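Local coordinates for protein aminopeptidase N (PDB 5DLL) that catalyses the zinc-dependent release of N-terminal amino acids from peptides and probably takes part in breaking down peptides inside the cell, at residues A[310-315]-A[340-345]; A[248-251]-A[255-258]; A[281-286]-A[304-309]. All coordinates share one frame; numbering follows the deposited sequence.

Interaction 1: A[310-315]-A[340-345]; sequences EYFHNW and QEFTSD. With ZN (zinc ion), chain B.
Phe312 and Phe342 form a T-shaped (edge-to-face) aromatic pair, buried inside the peptidase domain where the last part of helix 297-312 packs against helix 328-346. The side chains of these two residues make the whole direct contact between the segments, and about 92 Å² is buried in all. The backbones stay well apart: the nearest CA atoms, those of Phe312 and Phe342, are 9.6 Å from each other, and the rings fill that distance. Phe312 supplies the edge. Its CE2-CZ side is directed at one face of Phe342, with CZ 3.4 Å from Phe342 CG, toward the rim rather than over the middle of the ring. CE2 lies 3.6 Å from Phe342 CB, so the edge also grazes the base of the side chain. The ring planes stand at 81°, with 5.1 Å between centroids. For Phe342, a chi1 of 167° sets CG anti to the backbone N and beside the carbonyl carbon, which carries the ring toward Phe312.

The first helix carries the zinc-binding HExxH motif of M1 aminopeptidases, and Phe312 is the residue just before its second histidine. His313 NE2 binds the zinc ion at 2.1 Å, while His309 and Glu332 are the other protein ligands; Glu332 comes from the same helix as Phe342. The aromatic pair therefore joins the two helices that share the metal, on the flank away from the ion. Phe312 also packs on Thr335 and Arg338 of helix 328-346, and Phe342 touches Ser245 of helix 236-253. One turn along from Gln340, Ser344 OG donates to the Gln340 backbone O at 2.6 Å, and the same oxygen accepts the Ser344 backbone N-H in the regular helical bond.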
loop_
_atom_site.group_PDB
_atom_site.type_symbol
_atom_site.label_atom_id
_atom_site.label_comp_id
_atom_site.label_asym_id
_atom_site.label_seq_id
_atom_site.Cartn_x
_atom_site.Cartn_y
_atom_site.Cartn_z
ATOM N N GLU A 310 9.803 4.315 0.579
ATOM C CA GLU A 310 10.496 4.819 1.756
ATOM C C GLU A 310 11.584 5.822 1.374
ATOM O O GLU A 310 11.791 6.801 2.096
ATOM C CB GLU A 310 11.077 3.670 2.599
ATOM C CG GLU A 310 10.058 2.640 3.098
ATOM C CD GLU A 310 8.889 3.232 3.884
ATOM O OE1 GLU A 310 9.070 4.253 4.578
ATOM O OE2 GLU A 310 7.775 2.662 3.814
ATOM N N TYR A 311 12.270 5.601 0.247
ATOM C CA TYR A 311 13.273 6.566 -0.223
ATOM C C TYR A 311 12.625 7.917 -0.566
ATOM O O TYR A 311 13.204 8.980 -0.307
ATOM C CB TYR A 311 14.078 6.039 -1.430
ATOM C CG TYR A 311 15.008 7.096 -2.009
ATOM C CD1 TYR A 311 16.229 7.386 -1.404
ATOM C CD2 TYR A 311 14.638 7.846 -3.131
ATOM C CE1 TYR A 311 17.067 8.374 -1.909
ATOM C CE2 TYR A 311 15.467 8.836 -3.641
ATOM C CZ TYR A 311 16.680 9.097 -3.028
ATOM O OH TYR A 311 17.510 10.074 -3.528
ATOM N N PHE A 312 11.423 7.873 -1.131
ATOM C CA PHE A 312 10.731 9.089 -1.564
ATOM C C PHE A 312 10.307 9.961 -0.384
ATOM O O PHE A 312 10.242 11.181 -0.518
ATOM C CB PHE A 312 9.550 8.740 -2.482
ATOM C CG PHE A 312 9.942 7.905 -3.680
ATOM C CD1 PHE A 312 11.154 8.120 -4.338
ATOM C CD2 PHE A 312 9.110 6.899 -4.146
ATOM C CE1 PHE A 312 11.527 7.349 -5.419
ATOM C CE2 PHE A 312 9.478 6.125 -5.234
ATOM C CZ PHE A 312 10.686 6.353 -5.870
ATOM N N HIS A 313 10.066 9.354 0.779
ATOM C CA HIS A 313 9.807 10.132 2.004
ATOM C C HIS A 313 10.934 11.101 2.349
ATOM O O HIS A 313 10.688 12.119 2.994
ATOM C CB HIS A 313 9.560 9.229 3.218
ATOM C CG HIS A 313 8.152 8.744 3.338
ATOM N ND1 HIS A 313 7.071 9.596 3.344
ATOM C CD2 HIS A 313 7.649 7.495 3.466
ATOM C CE1 HIS A 313 5.960 8.892 3.462
ATOM N NE2 HIS A 313 6.284 7.614 3.538
ATOM N N ASN A 314 12.162 10.789 1.931
ATOM C CA ASN A 314 13.310 11.655 2.204
ATOM C C ASN A 314 13.022 13.130 1.945
ATOM O O ASN A 314 13.490 13.987 2.690
ATOM C CB ASN A 314 14.533 11.231 1.391
ATOM C CG ASN A 314 15.794 11.938 1.842
ATOM O OD1 ASN A 314 16.150 11.873 3.010
ATOM N ND2 ASN A 314 16.474 12.620 0.921
ATOM N N TRP A 315 12.268 13.418 0.889
ATOM C CA TRP A 315 11.827 14.786 0.612
ATOM C C TRP A 315 10.394 15.002 1.079
ATOM O O TRP A 315 10.125 15.940 1.823
ATOM C CB TRP A 315 11.994 15.136 -0.878
ATOM C CG TRP A 315 13.411 15.493 -1.209
ATOM C CD1 TRP A 315 14.373 14.660 -1.701
ATOM C CD2 TRP A 315 14.040 16.768 -1.023
ATOM N NE1 TRP A 315 15.560 15.339 -1.844
ATOM C CE2 TRP A 315 15.383 16.635 -1.435
ATOM C CE3 TRP A 315 13.597 18.010 -0.551
ATOM C CZ2 TRP A 315 16.286 17.699 -1.395
ATOM C CZ3 TRP A 315 14.494 19.067 -0.514
ATOM C CH2 TRP A 315 15.823 18.904 -0.934
ATOM N N GLN A 340 3.676 5.049 -6.745
ATOM C CA GLN A 340 2.875 4.420 -7.796
ATOM C C GLN A 340 3.218 4.981 -9.181
ATOM O O GLN A 340 3.043 4.299 -10.189
ATOM C CB GLN A 340 1.372 4.479 -7.482
ATOM C CG GLN A 340 0.751 5.856 -7.366
ATOM C CD GLN A 340 -0.638 5.820 -6.737
ATOM O OE1 GLN A 340 -0.953 4.926 -5.946
ATOM N NE2 GLN A 340 -1.475 6.805 -7.075
ATOM N N GLU A 341 3.737 6.207 -9.219
ATOM C CA GLU A 341 4.311 6.784 -10.446
ATOM C C GLU A 341 5.669 6.185 -10.793
ATOM O O GLU A 341 6.005 6.024 -11.965
ATOM C CB GLU A 341 4.474 8.299 -10.301
ATOM C CG GLU A 341 3.171 9.072 -10.380
ATOM C CD GLU A 341 2.528 8.979 -11.745
ATOM O OE1 GLU A 341 3.247 9.079 -12.764
ATOM O OE2 GLU A 341 1.297 8.800 -11.803
ATOM N N PHE A 342 6.454 5.897 -9.763
ATOM C CA PHE A 342 7.769 5.275 -9.912
ATOM C C PHE A 342 7.612 3.892 -10.508
ATOM O O PHE A 342 8.253 3.551 -11.503
ATOM C CB PHE A 342 8.438 5.209 -8.536
ATOM C CG PHE A 342 9.661 4.334 -8.470
ATOM C CD1 PHE A 342 10.745 4.560 -9.301
ATOM C CD2 PHE A 342 9.752 3.321 -7.513
ATOM C CE1 PHE A 342 11.882 3.769 -9.214
ATOM C CE2 PHE A 342 10.884 2.530 -7.417
ATOM C CZ PHE A 342 11.952 2.754 -8.270
ATOM N N THR A 343 6.735 3.102 -9.900
ATOM C CA THR A 343 6.419 1.775 -10.407
ATOM C C THR A 343 5.825 1.814 -11.827
ATOM O O THR A 343 6.115 0.936 -12.636
ATOM C CB THR A 343 5.493 1.036 -9.426
ATOM O OG1 THR A 343 6.236 0.737 -8.242
ATOM C CG2 THR A 343 4.967 -0.271 -10.011
ATOM N N SER A 344 5.021 2.835 -12.128
ATOM C CA SER A 344 4.395 2.976 -13.447
ATOM C C SER A 344 5.411 3.215 -14.579
ATOM O O SER A 344 5.333 2.586 -15.647
ATOM C CB SER A 344 3.372 4.114 -13.416
ATOM O OG SER A 344 2.263 3.781 -12.612
ATOM N N ASP A 345 6.355 4.122 -14.340
ATOM C CA ASP A 345 7.402 4.436 -15.318
ATOM C C ASP A 345 8.324 3.248 -15.616
ATOM O O ASP A 345 8.565 2.932 -16.778
ATOM C CB ASP A 345 8.241 5.627 -14.838
ATOM C CG ASP A 345 7.443 6.930 -14.777
ATOM O OD1 ASP A 345 6.394 7.036 -15.457
ATOM O OD2 ASP A 345 7.877 7.852 -14.047
HETATM ZN ZN ZN B . 4.999 5.941 3.965
#

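Interaction 2: A[248-251]-A[255-258]; sequences WDED and LEYD
Asp249 and Leu255 meet where helix 236-253, the helix of a beta-alpha-beta crossover between the adjacent parallel strands 220-227 and 261-267, gives way to the loop leading into the second strand. One backbone hydrogen bond ties loop to helix: Leu255 N donates to Asp249 O at 3.2 Å. It is almost straight at the hydrogen, 175°, yet the donor sits above the carbonyl plane, 50° out of it. The helix has a wider, pi-type turn at 249-251.

Van der Waals packing does the rest. Asp249 OD1 lies 3.5 Å from Leu255 CD1, with the carboxylate set against the leucine's CB and CD1; the charge on that oxygen is met by a salt bridge to Arg338. Glu250 lays its CG 3.6 Å from Leu255 O, then runs out extended.

Two like charges come near each other without touching. Glu250 is held by Tyr213 and the Lys216 backbone N-H, Glu256 by Ser217 and Thr215, which should temper any repulsion. Their carboxylate planes are 82° apart, and Glu250 OE2 is 4.9 Å from Glu256 OE2 but only 3.6 Å from Glu256 CG.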
loop_
_atom_site.group_PDB
_atom_site.type_symbol
_atom_site.label_atom_id
_atom_site.label_comp_id
_atom_site.label_asym_id
_atom_site.label_seq_id
_atom_site.Cartn_x
_atom_site.Cartn_y
_atom_site.Cartn_z
ATOM N N TRP A 248 15.450 7.877 -10.445
ATOM C CA TRP A 248 14.121 8.269 -10.900
ATOM C C TRP A 248 13.683 9.576 -10.264
ATOM O O TRP A 248 12.981 10.379 -10.882
ATOM C CB TRP A 248 13.103 7.179 -10.580
ATOM C CG TRP A 248 11.709 7.550 -10.960
ATOM C CD1 TRP A 248 11.133 7.425 -12.187
ATOM C CD2 TRP A 248 10.709 8.110 -10.103
ATOM N NE1 TRP A 248 9.833 7.869 -12.150
ATOM C CE2 TRP A 248 9.547 8.294 -10.878
ATOM C CE3 TRP A 248 10.680 8.466 -8.749
ATOM C CZ2 TRP A 248 8.365 8.820 -10.346
ATOM C CZ3 TRP A 248 9.504 8.994 -8.224
ATOM C CH2 TRP A 248 8.366 9.164 -9.023
ATOM N N ASP A 249 14.098 9.780 -9.021
ATOM C CA ASP A 249 13.752 10.982 -8.289
ATOM C C ASP A 249 14.498 12.161 -8.896
ATOM O O ASP A 249 13.912 13.235 -9.082
ATOM C CB ASP A 249 14.097 10.825 -6.803
ATOM C CG ASP A 249 13.029 11.400 -5.881
ATOM O OD1 ASP A 249 12.102 12.090 -6.361
ATOM O OD2 ASP A 249 13.111 11.154 -4.656
ATOM N N GLU A 250 15.779 11.952 -9.214
ATOM C CA GLU A 250 16.574 12.962 -9.926
ATOM C C GLU A 250 15.974 13.273 -11.293
ATOM O O GLU A 250 15.694 14.430 -11.607
ATOM C CB GLU A 250 18.024 12.504 -10.106
ATOM C CG GLU A 250 18.857 12.553 -8.838
ATOM C CD GLU A 250 20.286 12.084 -9.044
ATOM O OE1 GLU A 250 20.549 11.336 -10.003
ATOM O OE2 GLU A 250 21.158 12.460 -8.238
ATOM N N ASP A 251 15.767 12.234 -12.098
ATOM C CA ASP A 251 15.289 12.410 -13.470
ATOM C C ASP A 251 13.923 13.092 -13.518
ATOM O O ASP A 251 13.775 14.128 -14.150
ATOM C CB ASP A 251 15.234 11.066 -14.213
ATOM C CG ASP A 251 16.624 10.532 -14.590
ATOM O OD1 ASP A 251 17.622 11.286 -14.525
ATOM O OD2 ASP A 251 16.713 9.342 -14.965
ATOM N N LEU A 255 15.004 15.795 -7.606
ATOM C CA LEU A 255 15.314 15.633 -6.189
ATOM C C LEU A 255 16.550 14.766 -5.995
ATOM O O LEU A 255 16.538 13.557 -6.259
ATOM C CB LEU A 255 14.121 15.032 -5.442
ATOM C CG LEU A 255 12.871 15.919 -5.459
ATOM C CD1 LEU A 255 11.670 15.185 -4.878
ATOM C CD2 LEU A 255 13.119 17.233 -4.729
ATOM N N GLU A 256 17.612 15.416 -5.527
ATOM C CA GLU A 256 18.882 14.777 -5.231
ATOM C C GLU A 256 18.961 14.416 -3.738
ATOM O O GLU A 256 18.504 15.176 -2.873
ATOM C CB GLU A 256 20.010 15.741 -5.608
ATOM C CG GLU A 256 21.375 15.100 -5.786
ATOM C CD GLU A 256 22.455 16.113 -6.122
ATOM O OE1 GLU A 256 22.139 17.145 -6.757
ATOM O OE2 GLU A 256 23.624 15.873 -5.753
ATOM N N TYR A 257 19.550 13.260 -3.438
ATOM C CA TYR A 257 19.792 12.861 -2.051
ATOM C C TYR A 257 20.652 13.916 -1.358
ATOM O O TYR A 257 21.481 14.563 -1.994
ATOM C CB TYR A 257 20.469 11.489 -1.991
ATOM C CG TYR A 257 20.575 10.899 -0.592
ATOM C CD1 TYR A 257 19.435 10.649 0.174
ATOM C CD2 TYR A 257 21.813 10.572 -0.044
ATOM C CE1 TYR A 257 19.529 10.108 1.450
ATOM C CE2 TYR A 257 21.918 10.026 1.229
ATOM C CZ TYR A 257 20.774 9.797 1.970
ATOM O OH TYR A 257 20.877 9.252 3.224
ATOM N N ASP A 258 20.456 14.072 -0.053
ATOM C CA ASP A 258 21.014 15.210 0.689
ATOM C C ASP A 258 22.171 14.881 1.661
ATOM O O ASP A 258 22.784 15.797 2.219
ATOM C CB ASP A 258 19.879 15.961 1.413
ATOM C CG ASP A 258 18.920 15.033 2.165
ATOM O OD1 ASP A 258 18.951 13.799 1.945
ATOM O OD2 ASP A 258 18.122 15.549 2.976
#

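Interaction 3: A[281-286]-A[304-309]; sequences NIFNTK and QSVVGH. With ZN (zinc ion), chain B.
Phe283, on the extended strand 280-284, faces Val306 and Val307 on helix 297-312, and no hydrogen bond passes between the two backbones. The contact is apolar. Phe283 CE2 comes within 3.4 Å of Val306 CG1, and the neighbouring ring atom CD2 is 3.6 Å from the same methyl. The approach is oblique to the ring, and the two side chains run past each other in opposite directions. A chi1 of 164° puts Val306 CG1 opposite its backbone N and beside the carbonyl carbon, so this methyl is the branch that meets the phenyl ring. Farther round the ring, CZ reaches the helix backbone itself, 4.2 Å from Val307 CA. The isopropyl group of Val307 stays farther off and also packs on Ala241 and Val242 of helix 236-253.

Strand 280-284 belongs to the mixed five-stranded sheet of the peptidase domain, paired in parallel with strand 261-267, and Phe283 packs against Ile264 of that neighbour as well. The contact thus lays the HExxH helix against the sheet, a layout shared with other thermolysin-like zinc peptidases. Regular helical bonds continue up to the metal site, with His309 N donating to Ser305 O at 2.8 Å.

The imidazole of His309 projects from the helix to the zinc ion, which its NE2 binds at 2.2 Å. On the other nitrogen, ND1 hydrogen-bonds to Asp339 OD1 of helix 328-346; together with the zinc bond, this second-shell carboxylate holds the rotation of the imidazole and would be expected to polarise it, strengthening NE2 as a ligand.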
loop_
_atom_site.group_PDB
_atom_site.type_symbol
_atom_site.label_atom_id
_atom_site.label_comp_id
_atom_site.label_asym_id
_atom_site.label_seq_id
_atom_site.Cartn_x
_atom_site.Cartn_y
_atom_site.Cartn_z
ATOM N N ASN A 281 16.597 3.759 6.728
ATOM C CA ASN A 281 15.318 3.095 6.600
ATOM C C ASN A 281 15.435 1.721 7.232
ATOM O O ASN A 281 16.513 1.120 7.232
ATOM C CB ASN A 281 14.910 2.997 5.130
ATOM C CG ASN A 281 14.656 4.357 4.498
ATOM O OD1 ASN A 281 14.725 5.398 5.160
ATOM N ND2 ASN A 281 14.350 4.354 3.206
ATOM N N ILE A 282 14.338 1.246 7.809
ATOM C CA ILE A 282 14.309 -0.051 8.469
ATOM C C ILE A 282 13.136 -0.816 7.893
ATOM O O ILE A 282 12.049 -0.261 7.715
ATOM C CB ILE A 282 14.181 0.083 10.005
ATOM C CG1 ILE A 282 15.328 0.942 10.559
ATOM C CG2 ILE A 282 14.199 -1.288 10.679
ATOM C CD1 ILE A 282 15.403 0.992 12.073
ATOM N N PHE A 283 13.371 -2.088 7.589
ATOM C CA PHE A 283 12.374 -2.931 6.943
ATOM C C PHE A 283 12.303 -4.276 7.631
ATOM O O PHE A 283 13.282 -4.734 8.220
ATOM C CB PHE A 283 12.739 -3.196 5.477
ATOM C CG PHE A 283 12.788 -1.968 4.613
ATOM C CD1 PHE A 283 13.942 -1.198 4.547
ATOM C CD2 PHE A 283 11.699 -1.605 3.830
ATOM C CE1 PHE A 283 14.001 -0.073 3.737
ATOM C CE2 PHE A 283 11.754 -0.480 3.016
ATOM C CZ PHE A 283 12.904 0.290 2.974
ATOM N N ASN A 284 11.135 -4.901 7.533
ATOM C CA ASN A 284 10.988 -6.322 7.785
ATOM C C ASN A 284 11.767 -7.033 6.689
ATOM O O ASN A 284 11.718 -6.601 5.532
ATOM C CB ASN A 284 9.507 -6.704 7.709
ATOM C CG ASN A 284 9.191 -8.003 8.420
ATOM O OD1 ASN A 284 9.949 -8.972 8.364
ATOM N ND2 ASN A 284 8.050 -8.028 9.090
ATOM N N THR A 285 12.489 -8.100 7.031
ATOM C CA THR A 285 13.286 -8.823 6.025
ATOM C C THR A 285 12.437 -9.391 4.889
ATOM O O THR A 285 12.884 -9.417 3.747
ATOM C CB THR A 285 14.122 -9.972 6.627
ATOM O OG1 THR A 285 13.342 -10.705 7.579
ATOM C CG2 THR A 285 15.369 -9.431 7.299
ATOM N N LYS A 286 11.219 -9.831 5.192
ATOM C CA LYS A 286 10.367 -10.457 4.178
ATOM C C LYS A 286 9.943 -9.504 3.059
ATOM O O LYS A 286 9.579 -9.962 1.977
ATOM C CB LYS A 286 9.130 -11.114 4.811
ATOM C CG LYS A 286 8.102 -10.155 5.391
ATOM C CD LYS A 286 6.782 -10.865 5.657
ATOM C CE LYS A 286 5.815 -9.968 6.414
ATOM N NZ LYS A 286 4.409 -10.449 6.343
ATOM N N GLN A 304 10.835 -3.497 -5.057
ATOM C CA GLN A 304 11.152 -2.227 -5.698
ATOM C C GLN A 304 10.264 -1.101 -5.172
ATOM O O GLN A 304 10.762 -0.044 -4.795
ATOM C CB GLN A 304 10.979 -2.360 -7.216
ATOM C CG GLN A 304 11.552 -1.205 -8.027
ATOM C CD GLN A 304 11.051 -1.187 -9.460
ATOM O OE1 GLN A 304 9.845 -1.261 -9.716
ATOM N NE2 GLN A 304 11.977 -1.075 -10.403
ATOM N N SER A 305 8.954 -1.350 -5.160
ATOM C CA SER A 305 7.937 -0.389 -4.699
ATOM C C SER A 305 8.116 0.007 -3.237
ATOM O O SER A 305 7.977 1.180 -2.870
ATOM C CB SER A 305 6.538 -0.996 -4.871
ATOM O OG SER A 305 5.547 -0.180 -4.276
ATOM N N VAL A 306 8.395 -0.997 -2.413
ATOM C CA VAL A 306 8.622 -0.816 -0.984
ATOM C C VAL A 306 9.838 0.084 -0.741
ATOM O O VAL A 306 9.744 1.103 -0.052
ATOM C CB VAL A 306 8.816 -2.192 -0.297
ATOM C CG1 VAL A 306 9.427 -2.048 1.087
ATOM C CG2 VAL A 306 7.493 -2.943 -0.228
ATOM N N VAL A 307 10.973 -0.299 -1.321
ATOM C CA VAL A 307 12.207 0.468 -1.186
ATOM C C VAL A 307 11.994 1.870 -1.751
ATOM O O VAL A 307 12.392 2.865 -1.139
ATOM C CB VAL A 307 13.388 -0.219 -1.916
ATOM C CG1 VAL A 307 14.614 0.687 -1.955
ATOM C CG2 VAL A 307 13.734 -1.550 -1.258
ATOM N N GLY A 308 11.368 1.938 -2.923
ATOM C CA GLY A 308 11.042 3.209 -3.550
ATOM C C GLY A 308 10.301 4.124 -2.599
ATOM O O GLY A 308 10.775 5.217 -2.281
ATOM N N HIS A 309 9.149 3.655 -2.128
ATOM C CA HIS A 309 8.262 4.451 -1.289
ATOM C C HIS A 309 8.991 5.099 -0.119
ATOM O O HIS A 309 8.817 6.284 0.153
ATOM C CB HIS A 309 7.123 3.577 -0.766
ATOM C CG HIS A 309 6.232 4.268 0.217
ATOM N ND1 HIS A 309 4.978 4.733 -0.112
ATOM C CD2 HIS A 309 6.414 4.573 1.522
ATOM C CE1 HIS A 309 4.425 5.292 0.948
ATOM N NE2 HIS A 309 5.277 5.212 1.953
HETATM ZN ZN ZN B . 4.999 5.941 3.965
#

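All three contacts are buried in the peptidase domain, though interaction 2 lies farther from the centre of the chain. Interactions 1 and 3 share helix 297-312 and the zinc ion: one packs the helix on another helix through aromatic rings, the other on the sheet through mixed aliphatic and aromatic contacts. They meet where Glu310 CG is 3.6 Å from Phe283 CE2. Interaction 2, a helix end and its following loop, depends instead on a backbone bond and on carboxylates with partners elsewhere. It adjoins interaction 1 through Trp248 NE1 and Asp345 OD2, 2.7 Å apart, but does not touch interaction 3, its nearest atoms being about 7 Å away.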